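Side-chain contact in carbon monoxide dehydrogenase (Thermococcus sp. AM4, PDB 6T7J), which probably catalyses the reversible oxidation of carbon monoxide to carbon dioxide with a ferredoxin-type partner, though this form lacks the nickel of its active-site cluster: residues A[306-311]-A[316-321]. Residues are numbered along the deposited sequence; the frame is centred on the assembly and turned at random.
Sequences TGNEVL and VPIAGS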
loop_
_atom_site.group_PDB
_atom_site.type_symbol
_atom_site.label_atom_id
_atom_site.label_comp_id
_atom_site.label_asym_id
_atom_site.label_seq_id
_atom_site.Cartn_x
_atom_site.Cartn_y
_atom_site.Cartn_z
ATOM N N THR A 306 -0.521 -0.525 -23.522
ATOM C CA THR A 306 -1.704 -0.935 -24.276
ATOM C C THR A 306 -1.455 -0.824 -25.778
ATOM O O THR A 306 -1.945 -1.659 -26.561
ATOM C CB THR A 306 -2.925 -0.116 -23.833
ATOM O OG1 THR A 306 -4.121 -0.865 -24.078
ATOM C CG2 THR A 306 -3.008 1.229 -24.553
ATOM N N GLY A 307 -0.660 0.168 -26.190
ATOM C CA GLY A 307 -0.205 0.214 -27.566
ATOM C C GLY A 307 0.623 -1.001 -27.927
ATOM O O GLY A 307 0.498 -1.542 -29.025
ATOM N N ASN A 308 1.467 -1.458 -26.999
ATOM C CA ASN A 308 2.247 -2.665 -27.249
ATOM C C ASN A 308 1.344 -3.886 -27.379
ATOM O O ASN A 308 1.609 -4.773 -28.195
ATOM C CB ASN A 308 3.272 -2.876 -26.135
ATOM C CG ASN A 308 4.548 -2.092 -26.361
ATOM O OD1 ASN A 308 5.041 -1.996 -27.486
ATOM N ND2 ASN A 308 5.089 -1.523 -25.290
ATOM N N GLU A 309 0.278 -3.951 -26.581
ATOM C CA GLU A 309 -0.661 -5.067 -26.683
ATOM C C GLU A 309 -1.304 -5.111 -28.064
ATOM O O GLU A 309 -1.296 -6.152 -28.741
ATOM C CB GLU A 309 -1.739 -4.964 -25.598
ATOM C CG GLU A 309 -1.216 -4.845 -24.175
ATOM C CD GLU A 309 -0.917 -6.188 -23.537
ATOM O OE1 GLU A 309 -0.969 -7.215 -24.247
ATOM O OE2 GLU A 309 -0.628 -6.215 -22.321
ATOM N N VAL A 310 -1.865 -3.977 -28.503
ATOM C CA VAL A 310 -2.517 -3.966 -29.811
ATOM C C VAL A 310 -1.495 -4.134 -30.932
ATOM O O VAL A 310 -1.823 -4.659 -32.002
ATOM C CB VAL A 310 -3.368 -2.694 -29.999
ATOM C CG1 VAL A 310 -4.551 -2.714 -29.050
ATOM C CG2 VAL A 310 -2.535 -1.443 -29.797
ATOM N N LEU A 311 -0.243 -3.733 -30.704
ATOM C CA LEU A 311 0.799 -3.936 -31.704
ATOM C C LEU A 311 1.148 -5.412 -31.837
ATOM O O LEU A 311 1.251 -5.940 -32.951
ATOM C CB LEU A 311 2.038 -3.120 -31.332
ATOM C CG LEU A 311 3.347 -3.460 -32.046
ATOM C CD1 LEU A 311 3.358 -2.843 -33.429
ATOM C CD2 LEU A 311 4.548 -2.984 -31.241
ATOM N N VAL A 316 -1.269 -2.979 -34.833
ATOM C CA VAL A 316 -1.569 -1.546 -34.735
ATOM C C VAL A 316 -0.261 -0.771 -34.635
ATOM O O VAL A 316 0.615 -1.136 -33.827
ATOM C CB VAL A 316 -2.468 -1.267 -33.517
ATOM C CG1 VAL A 316 -2.701 0.227 -33.352
ATOM C CG2 VAL A 316 -3.790 -2.013 -33.646
ATOM N N PRO A 317 -0.063 0.285 -35.426
ATOM C CA PRO A 317 1.181 1.054 -35.320
ATOM C C PRO A 317 1.295 1.723 -33.958
ATOM O O PRO A 317 0.312 2.213 -33.400
ATOM C CB PRO A 317 1.059 2.084 -36.449
ATOM C CG PRO A 317 -0.409 2.203 -36.699
ATOM C CD PRO A 317 -0.972 0.834 -36.447
ATOM N N ILE A 318 2.509 1.728 -33.417
ATOM C CA ILE A 318 2.784 2.337 -32.122
ATOM C C ILE A 318 3.417 3.703 -32.362
ATOM O O ILE A 318 4.361 3.836 -33.150
ATOM C CB ILE A 318 3.666 1.421 -31.249
ATOM C CG1 ILE A 318 3.617 1.855 -29.785
ATOM C CG2 ILE A 318 5.101 1.322 -31.765
ATOM C CD1 ILE A 318 3.466 0.694 -28.826
ATOM N N ALA A 319 2.867 4.727 -31.713
ATOM C CA ALA A 319 3.246 6.103 -32.009
ATOM C C ALA A 319 4.406 6.606 -31.160
ATOM O O ALA A 319 5.128 7.511 -31.593
ATOM C CB ALA A 319 2.040 7.030 -31.826
ATOM N N GLY A 320 4.599 6.058 -29.968
ATOM C CA GLY A 320 5.681 6.517 -29.120
ATOM C C GLY A 320 5.582 5.914 -27.737
ATOM O O GLY A 320 4.641 5.185 -27.409
ATOM N N SER A 321 6.581 6.244 -26.926
ATOM C CA SER A 321 6.711 5.710 -25.582
ATOM C C SER A 321 6.209 6.733 -24.559
ATOM O O SER A 321 5.533 7.708 -24.911
ATOM C CB SER A 321 8.169 5.304 -25.336
ATOM O OG SER A 321 9.027 6.431 -25.399
HETATM O O HOH W 1 0.209 0.363 -31.190
#
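Ile318 and Val316 pack against one face of the helix that carries Gly307, Val310 and Leu311. In the apolar part, Val310 CG2 lies against Val316 CB at 3.7 Å, the two side chains crossing at a slant. Methyl groups also meet backbone and amide atoms. Ile318 points toward the helix. Its chi1 of -164° sends CG1 that way, and CD1 at its end reaches the backbone, 3.4 Å from Gly307 C. With no side chain on Gly307, the methyl can come close to the helix backbone. The same CD1 lies beside the amide of Asn308, 3.4 Å from Asn308 OD1. Leu311 sets CD1 against a backbone oxygen, 3.3 Å from Val316 O.

The polar links are backbone ones. Val316 N gives a weak hydrogen bond to Val310 O (3.3 Å). A water lies between Gly307 O (2.9 Å) and Val316 O (3.1 Å) and can link the two carbonyls. The amide of Asn308 is held by His518 through OD1.

The contact closes the second half of a beta-alpha-beta unit: strand 297-303, helix 304-314 and the short strand 318-320, which lies beside 297-303 in the parallel sheet. Helix 271-281 touches Val310 and Val316. Ile484 of helix 480-489 packs on Asn308 and Ile318; the Asn308 side chain lies about 6 Å from the broken iron-sulfur cluster.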